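Local coordinates for RNA-binding protein RO60 (Deinococcus radiodurans, PDB 2NVO) that binds several small RNAs that accumulate during recovery from ultraviolet irradiation and contributes to the resistance of the bacterium to such irradiation, at residues 166-174 and 217-226; 119-127 and 152-160. One frame throughout, in Å; residues are numbered along the deposited sequence.

How the interactions relate
Both contacts belong to the TROVE domain, the horseshoe of HEAT-like helical repeats that the VWFA-like domain closes into a ring. Along the chain they come in series: interaction 2 joins helices 116-129 and 151-163, and interaction 1 follows with helices 166-175 and 219-229. Their centres lie about 24 Å apart, and each is about 27 Å from the centre of the chain. Helices 151-163 and 166-175 are consecutive and touch where Trp172 CH2 packs on Val160 CG1 at 3.9 Å, making a direct link between the two contacts. In each, nearly parallel helices lie side by side, as expected for a curved wall of stacked helices around the RNA-binding cavity.

Interaction 1 (166-174 and 217-226)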
loop_
_atom_site.group_PDB
_atom_site.type_symbol
_atom_site.label_atom_id
_atom_site.label_comp_id
_atom_site.label_asym_id
_atom_site.label_seq_id
_atom_site.Cartn_x
_atom_site.Cartn_y
_atom_site.Cartn_z
ATOM N N VAL A 166 3.134 23.663 14.959
ATOM C CA VAL A 166 3.830 24.517 14.005
ATOM C C VAL A 166 4.710 23.707 13.030
ATOM O O VAL A 166 4.991 24.152 11.910
ATOM C CB VAL A 166 4.651 25.610 14.739
ATOM C CG1 VAL A 166 5.705 24.975 15.654
ATOM C CG2 VAL A 166 5.284 26.581 13.748
ATOM N N ASP A 167 5.120 22.512 13.446
ATOM C CA ASP A 167 5.955 21.656 12.603
ATOM C C ASP A 167 5.129 20.924 11.541
ATOM O O ASP A 167 5.547 20.816 10.386
ATOM C CB ASP A 167 6.748 20.668 13.460
ATOM C CG ASP A 167 7.594 21.367 14.521
ATOM O OD1 ASP A 167 8.364 22.288 14.174
ATOM O OD2 ASP A 167 7.479 20.996 15.705
ATOM N N LYS A 168 3.956 20.428 11.925
ATOM C CA LYS A 168 3.064 19.799 10.957
ATOM C C LYS A 168 2.523 20.834 9.975
ATOM O O LYS A 168 2.357 20.552 8.784
ATOM C CB LYS A 168 1.901 19.081 11.635
ATOM C CG LYS A 168 0.809 18.697 10.642
ATOM C CD LYS A 168 -0.445 18.142 11.304
ATOM C CE LYS A 168 -0.400 16.629 11.424
ATOM N NZ LYS A 168 -1.759 16.064 11.658
ATOM N N LEU A 169 2.249 22.036 10.470
ATOM C CA LEU A 169 1.740 23.084 9.601
ATOM C C LEU A 169 2.777 23.470 8.556
ATOM O O LEU A 169 2.449 23.636 7.373
ATOM C CB LEU A 169 1.307 24.312 10.403
ATOM C CG LEU A 169 -0.019 24.199 11.156
ATOM C CD1 LEU A 169 -0.425 25.569 11.697
ATOM C CD2 LEU A 169 -1.123 23.617 10.268
ATOM N N ALA A 170 4.026 23.620 9.002
ATOM C CA ALA A 170 5.117 24.030 8.125
ATOM C C ALA A 170 5.325 22.976 7.050
ATOM O O ALA A 170 5.584 23.298 5.887
ATOM C CB ALA A 170 6.399 24.237 8.923
ATOM N N LEU A 171 5.203 21.718 7.461
ATOM C CA LEU A 171 5.322 20.582 6.562
ATOM C C LEU A 171 4.245 20.641 5.486
ATOM O O LEU A 171 4.532 20.473 4.297
ATOM C CB LEU A 171 5.212 19.273 7.349
ATOM C CG LEU A 171 5.199 17.982 6.522
ATOM C CD1 LEU A 171 6.542 17.771 5.838
ATOM C CD2 LEU A 171 4.830 16.771 7.380
ATOM N N TRP A 172 3.006 20.880 5.910
ATOM C CA TRP A 172 1.891 21.015 4.974
ATOM C C TRP A 172 2.145 22.185 4.039
ATOM O O TRP A 172 1.798 22.126 2.860
ATOM C CB TRP A 172 0.567 21.229 5.712
ATOM C CG TRP A 172 0.024 19.997 6.390
ATOM C CD1 TRP A 172 0.729 18.891 6.778
ATOM C CD2 TRP A 172 -1.333 19.765 6.786
ATOM N NE1 TRP A 172 -0.108 17.979 7.375
ATOM C CE2 TRP A 172 -1.380 18.495 7.398
ATOM C CE3 TRP A 172 -2.515 20.510 6.685
ATOM C CZ2 TRP A 172 -2.560 17.952 7.906
ATOM C CZ3 TRP A 172 -3.687 19.973 7.197
ATOM C CH2 TRP A 172 -3.704 18.704 7.789
ATOM N N ALA A 173 2.769 23.240 4.561
ATOM C CA ALA A 173 3.004 24.452 3.775
ATOM C C ALA A 173 3.962 24.228 2.605
ATOM O O ALA A 173 3.903 24.946 1.604
ATOM C CB ALA A 173 3.513 25.583 4.662
ATOM N N VAL A 174 4.845 23.240 2.736
ATOM C CA VAL A 174 5.874 23.017 1.726
ATOM C C VAL A 174 5.638 21.737 0.927
ATOM O O VAL A 174 6.133 21.587 -0.184
ATOM C CB VAL A 174 7.287 22.962 2.353
ATOM C CG1 VAL A 174 7.607 24.264 3.064
ATOM C CG2 VAL A 174 7.401 21.795 3.311
ATOM N N SER A 217 11.057 29.685 15.102
ATOM C CA SER A 217 10.530 28.391 15.542
ATOM C C SER A 217 11.010 27.260 14.652
ATOM O O SER A 217 10.331 26.237 14.539
ATOM C CB SER A 217 8.997 28.401 15.521
ATOM O OG SER A 217 8.455 29.692 15.775
ATOM N N PRO A 218 12.220 27.417 14.076
ATOM C CA PRO A 218 12.757 26.841 12.835
ATOM C C PRO A 218 11.751 26.158 11.900
ATOM O O PRO A 218 12.163 25.428 10.987
ATOM C CB PRO A 218 13.798 25.841 13.359
ATOM C CG PRO A 218 14.373 26.595 14.597
ATOM C CD PRO A 218 13.329 27.644 15.017
ATOM N N ALA A 219 10.461 26.416 12.103
ATOM C CA ALA A 219 9.412 25.938 11.217
ATOM C C ALA A 219 9.479 26.826 9.990
ATOM O O ALA A 219 9.324 26.360 8.865
ATOM C CB ALA A 219 8.067 26.069 11.895
ATOM N N LEU A 220 9.740 28.110 10.221
ATOM C CA LEU A 220 9.943 29.049 9.133
ATOM C C LEU A 220 11.231 28.712 8.419
ATOM O O LEU A 220 11.389 28.991 7.231
ATOM C CB LEU A 220 10.028 30.473 9.662
ATOM C CG LEU A 220 8.861 30.941 10.519
ATOM C CD1 LEU A 220 8.941 32.440 10.705
ATOM C CD2 LEU A 220 7.532 30.543 9.891
ATOM N N ARG A 221 12.159 28.132 9.169
ATOM C CA ARG A 221 13.446 27.745 8.628
ATOM C C ARG A 221 13.225 26.784 7.471
ATOM O O ARG A 221 13.704 27.021 6.363
ATOM C CB ARG A 221 14.306 27.100 9.716
ATOM C CG ARG A 221 15.801 27.196 9.468
ATOM C CD ARG A 221 16.586 26.806 10.713
ATOM N NE ARG A 221 16.199 27.613 11.868
ATOM C CZ ARG A 221 16.900 28.646 12.331
ATOM N NH1 ARG A 221 18.038 29.001 11.745
ATOM N NH2 ARG A 221 16.464 29.320 13.387
ATOM N N VAL A 222 12.479 25.711 7.722
ATOM C CA VAL A 222 12.186 24.749 6.663
ATOM C C VAL A 222 11.453 25.435 5.514
ATOM O O VAL A 222 11.656 25.099 4.349
ATOM C CB VAL A 222 11.380 23.526 7.166
ATOM C CG1 VAL A 222 11.972 23.003 8.461
ATOM C CG2 VAL A 222 9.915 23.874 7.348
ATOM N N ILE A 223 10.622 26.417 5.845
ATOM C CA ILE A 223 9.921 27.181 4.824
ATOM C C ILE A 223 10.885 28.020 3.975
ATOM O O ILE A 223 10.868 27.942 2.745
ATOM C CB ILE A 223 8.814 28.052 5.436
ATOM C CG1 ILE A 223 7.746 27.158 6.065
ATOM C CG2 ILE A 223 8.209 28.973 4.375
ATOM C CD1 ILE A 223 6.537 27.911 6.596
ATOM N N GLU A 224 11.742 28.801 4.623
ATOM C CA GLU A 224 12.727 29.595 3.896
ATOM C C GLU A 224 13.583 28.695 3.016
ATOM O O GLU A 224 13.838 29.001 1.849
ATOM C CB GLU A 224 13.621 30.374 4.863
ATOM C CG GLU A 224 14.614 31.297 4.166
ATOM C CD GLU A 224 15.345 32.211 5.128
ATOM O OE1 GLU A 224 15.968 31.700 6.083
ATOM O OE2 GLU A 224 15.298 33.443 4.925
ATOM N N GLY A 225 14.016 27.578 3.591
ATOM C CA GLY A 225 14.833 26.614 2.887
ATOM C C GLY A 225 14.170 26.098 1.628
ATOM O O GLY A 225 14.804 26.040 0.575
ATOM N N HIS A 226 12.899 25.718 1.735
ATOM C CA HIS A 226 12.149 25.228 0.583
ATOM C C HIS A 226 11.979 26.317 -0.468
ATOM O O HIS A 226 12.024 26.049 -1.668
ATOM C CB HIS A 226 10.782 24.675 1.003
ATOM C CG HIS A 226 10.787 23.202 1.289
ATOM N ND1 HIS A 226 10.619 22.253 0.302
ATOM C CD2 HIS A 226 10.946 22.519 2.445
ATOM C CE1 HIS A 226 10.673 21.050 0.842
ATOM N NE2 HIS A 226 10.870 21.178 2.139
#
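Val166 CG2 presses on Ala219 CB at 3.4 Å, tight for two carbons, at the N-terminal end of a mainly apolar contact. The valine's chi1 of 61° sets CG1 between the backbone N and the carbonyl carbon and leaves CG2 opposite the N, facing the other helix. One turn on, the methyl of Ala170 lies 3.9 Å from Ala219 CB and equally close to Val222 CG2. These small side chains allow the backbones to draw together: the CA atoms of Ala170 and Ala219 are only 5.6 Å apart, and the segment axes, which differ by 12° in direction, approach to 9.0 Å. Further along, Ala173 CB meets the end of Ile223 at CD1, 4.3 Å away, while Val174 CG1, a turn beyond Ala170, lies against Ile223 CG1.

The aromatic part is a CH-pi contact. Val174 CB sits over one face of the His226 imidazole, 3.7 Å from its centroid and 15° off the ring normal, and CG2 of the same valine reaches His226 NE2 at 3.7 Å. The ring thus turns its face to the branched end of the valine, the two side chains crossing at about a right angle.

Helix 198-209 packs against both helices of the pair within the TROVE horseshoe: its Val203 and Met207 receive Leu169 and Ala173 from one, and its Phe206 receives Ile223 from the other. The loop residues Leu247, Pro248 and Ala251 also touch His226.

Interaction 2 (119-127 and 152-160); sequences RKAAWDALP and LTRRGVANV
Trp123 and Gly156 mark the close approach of two nearly parallel helices, their CA atoms 5.1 Å apart; the segment axes come within 8.5 Å and cross at -21°. The CA atoms of Pro127 and Val160, one turn on, come slightly nearer still, and helix 116-129 is kinked at that proline.

Trp123 is a knob in a hole formed by Leu152, Thr153, Gly156 and Val157. Its indole lies over the backbone of the other helix: Leu152 O stands 3.8 Å above the ring plane, over its centre, and Thr153 CA makes a CH-pi contact with the six-membered ring. Glycine brings its bare backbone to the indole, with Gly156 CA 3.4 Å from Trp123 CE3, and Val157 CG2 closes on CZ3. The Leu152 side chain crosses that of Lys120 at about a right angle, its CD1 against Lys120 CG at 3.4 Å, tight for two carbons. Leu126, its CG swung opposite the backbone N (chi1 -172°), sets CD2 3.6 Å from Val160 CG2; both residues also rest on Leu136 of helix 133-143, within the TROVE horseshoe. Asn159 ND2 touches Pro127 CG.

One water donates to Trp123 O (2.8 Å) and Gly156 O (2.7 Å) and accepts from Asn159 ND2. Pro127 has no N-H, which denies Trp123 O its usual partner four residues on; the carbonyl instead takes Leu126 N and the water. Polar backbone atoms at the close approach are thereby met without disturbing the apolar packing of the indole.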
loop_
_atom_site.group_PDB
_atom_site.type_symbol
_atom_site.label_atom_id
_atom_site.label_comp_id
_atom_site.label_asym_id
_atom_site.label_seq_id
_atom_site.Cartn_x
_atom_site.Cartn_y
_atom_site.Cartn_z
ATOM N N ARG A 119 -23.159 14.424 12.677
ATOM C CA ARG A 119 -22.392 15.313 11.815
ATOM C C ARG A 119 -21.259 15.969 12.595
ATOM O O ARG A 119 -20.162 16.161 12.076
ATOM C CB ARG A 119 -23.293 16.386 11.196
ATOM C CG ARG A 119 -24.336 15.846 10.233
ATOM C CD ARG A 119 -24.975 16.964 9.408
ATOM N NE ARG A 119 -25.585 17.996 10.247
ATOM C CZ ARG A 119 -26.890 18.103 10.484
ATOM N NH1 ARG A 119 -27.746 17.246 9.941
ATOM N NH2 ARG A 119 -27.344 19.079 11.263
ATOM N N LYS A 120 -21.528 16.311 13.848
ATOM C CA LYS A 120 -20.558 17.015 14.672
ATOM C C LYS A 120 -19.422 16.095 15.110
ATOM O O LYS A 120 -18.256 16.498 15.145
ATOM C CB LYS A 120 -21.246 17.643 15.898
ATOM C CG LYS A 120 -21.998 18.941 15.592
ATOM C CD LYS A 120 -22.522 19.633 16.859
ATOM C CE LYS A 120 -23.758 18.935 17.428
ATOM N NZ LYS A 120 -24.017 19.333 18.838
ATOM N N ALA A 121 -19.777 14.862 15.454
ATOM C CA ALA A 121 -18.797 13.866 15.872
ATOM C C ALA A 121 -17.863 13.498 14.714
ATOM O O ALA A 121 -16.663 13.295 14.912
ATOM C CB ALA A 121 -19.498 12.631 16.415
ATOM N N ALA A 122 -18.417 13.419 13.507
ATOM C CA ALA A 122 -17.599 13.185 12.318
ATOM C C ALA A 122 -16.568 14.299 12.166
ATOM O O ALA A 122 -15.373 14.039 12.060
ATOM C CB ALA A 122 -18.468 13.072 11.085
ATOM N N TRP A 123 -17.029 15.545 12.185
ATOM C CA TRP A 123 -16.116 16.683 12.149
ATOM C C TRP A 123 -15.045 16.619 13.228
ATOM O O TRP A 123 -13.870 16.857 12.946
ATOM C CB TRP A 123 -16.879 18.001 12.229
ATOM C CG TRP A 123 -17.554 18.366 10.947
ATOM C CD1 TRP A 123 -18.897 18.354 10.689
ATOM C CD2 TRP A 123 -16.916 18.782 9.736
ATOM N NE1 TRP A 123 -19.133 18.752 9.393
ATOM C CE2 TRP A 123 -17.931 19.019 8.787
ATOM C CE3 TRP A 123 -15.584 18.990 9.365
ATOM C CZ2 TRP A 123 -17.658 19.451 7.493
ATOM C CZ3 TRP A 123 -15.316 19.420 8.078
ATOM C CH2 TRP A 123 -16.345 19.642 7.160
ATOM N N ASP A 124 -15.438 16.282 14.455
ATOM C CA ASP A 124 -14.480 16.210 15.559
ATOM C C ASP A 124 -13.386 15.166 15.311
ATOM O O ASP A 124 -12.274 15.289 15.831
ATOM C CB ASP A 124 -15.188 15.907 16.885
ATOM C CG ASP A 124 -15.918 17.118 17.456
ATOM O OD1 ASP A 124 -15.607 18.267 17.053
ATOM O OD2 ASP A 124 -16.807 16.914 18.316
ATOM N N ALA A 125 -13.703 14.147 14.518
ATOM C CA ALA A 125 -12.734 13.104 14.182
ATOM C C ALA A 125 -11.849 13.464 12.985
ATOM O O ALA A 125 -10.811 12.839 12.778
ATOM C CB ALA A 125 -13.437 11.784 13.932
ATOM N N LEU A 126 -12.243 14.469 12.204
ATOM C CA LEU A 126 -11.474 14.827 11.011
ATOM C C LEU A 126 -9.969 15.005 11.253
ATOM O O LEU A 126 -9.154 14.508 10.478
ATOM C CB LEU A 126 -12.057 16.063 10.313
ATOM C CG LEU A 126 -11.412 16.358 8.958
ATOM C CD1 LEU A 126 -11.614 15.179 7.990
ATOM C CD2 LEU A 126 -11.954 17.632 8.345
ATOM N N PRO A 127 -9.584 15.716 12.323
ATOM C CA PRO A 127 -8.150 15.904 12.581
ATOM C C PRO A 127 -7.388 14.586 12.746
ATOM O O PRO A 127 -6.213 14.502 12.392
ATOM C CB PRO A 127 -8.135 16.693 13.896
ATOM C CG PRO A 127 -9.440 17.399 13.911
ATOM C CD PRO A 127 -10.415 16.462 13.281
ATOM N N LEU A 152 -20.851 24.270 10.940
ATOM C CA LEU A 152 -20.167 23.027 11.283
ATOM C C LEU A 152 -18.965 22.812 10.377
ATOM O O LEU A 152 -17.909 22.375 10.832
ATOM C CB LEU A 152 -21.103 21.825 11.176
ATOM C CG LEU A 152 -21.928 21.482 12.412
ATOM C CD1 LEU A 152 -22.273 20.009 12.391
ATOM C CD2 LEU A 152 -21.171 21.836 13.693
ATOM N N THR A 153 -19.136 23.128 9.093
ATOM C CA THR A 153 -18.069 22.955 8.117
ATOM C C THR A 153 -16.905 23.922 8.343
ATOM O O THR A 153 -15.754 23.499 8.418
ATOM C CB THR A 153 -18.594 23.062 6.673
ATOM O OG1 THR A 153 -19.546 22.015 6.436
ATOM C CG2 THR A 153 -17.440 22.924 5.676
ATOM N N ARG A 154 -17.195 25.217 8.450
ATOM C CA ARG A 154 -16.136 26.185 8.718
ATOM C C ARG A 154 -15.348 25.789 9.959
ATOM O O ARG A 154 -14.129 25.643 9.910
ATOM C CB ARG A 154 -16.700 27.598 8.879
ATOM C CG ARG A 154 -17.074 28.253 7.573
ATOM C CD ARG A 154 -17.904 29.509 7.792
ATOM N NE ARG A 154 -19.220 29.200 8.349
ATOM C CZ ARG A 154 -20.066 30.112 8.821
ATOM N NH1 ARG A 154 -19.731 31.398 8.813
ATOM N NH2 ARG A 154 -21.245 29.736 9.305
ATOM N N ARG A 155 -16.058 25.611 11.071
ATOM C CA ARG A 155 -15.432 25.205 12.324
ATOM C C ARG A 155 -14.669 23.885 12.199
ATOM O O ARG A 155 -13.520 23.790 12.612
ATOM C CB ARG A 155 -16.470 25.111 13.452
ATOM C CG ARG A 155 -16.805 26.456 14.089
ATOM C CD ARG A 155 -15.526 27.218 14.416
ATOM N NE ARG A 155 -14.501 26.325 14.954
ATOM C CZ ARG A 155 -13.206 26.623 15.028
ATOM N NH1 ARG A 155 -12.344 25.741 15.520
ATOM N NH2 ARG A 155 -12.770 27.800 14.600
ATOM N N GLY A 156 -15.312 22.875 11.624
ATOM C CA GLY A 156 -14.698 21.563 11.473
ATOM C C GLY A 156 -13.389 21.570 10.704
ATOM O O GLY A 156 -12.430 20.916 11.095
ATOM N N VAL A 157 -13.343 22.309 9.600
ATOM C CA VAL A 157 -12.107 22.446 8.844
ATOM C C VAL A 157 -11.093 23.296 9.616
ATOM O O VAL A 157 -9.914 22.932 9.727
ATOM C CB VAL A 157 -12.362 23.049 7.447
ATOM C CG1 VAL A 157 -11.050 23.252 6.700
ATOM C CG2 VAL A 157 -13.316 22.162 6.643
ATOM N N ALA A 158 -11.548 24.419 10.164
ATOM C CA ALA A 158 -10.667 25.276 10.958
ATOM C C ALA A 158 -10.036 24.494 12.107
ATOM O O ALA A 158 -8.861 24.672 12.420
ATOM C CB ALA A 158 -11.426 26.498 11.500
ATOM N N ASN A 159 -10.819 23.631 12.740
ATOM C CA ASN A 159 -10.315 22.848 13.866
ATOM C C ASN A 159 -9.124 21.976 13.463
ATOM O O ASN A 159 -8.203 21.749 14.253
ATOM C CB ASN A 159 -11.430 22.018 14.483
ATOM C CG ASN A 159 -10.977 21.239 15.703
ATOM O OD1 ASN A 159 -10.367 21.787 16.634
ATOM N ND2 ASN A 159 -11.272 19.951 15.704
ATOM N N VAL A 160 -9.123 21.522 12.213
ATOM C CA VAL A 160 -8.010 20.744 11.697
ATOM C C VAL A 160 -6.703 21.527 11.759
ATOM O O VAL A 160 -5.687 21.006 12.218
ATOM C CB VAL A 160 -8.269 20.252 10.248
ATOM C CG1 VAL A 160 -7.021 19.590 9.689
ATOM C CG2 VAL A 160 -9.425 19.284 10.236
HETATM O O HOH W 1 -12.488 19.231 13.234
#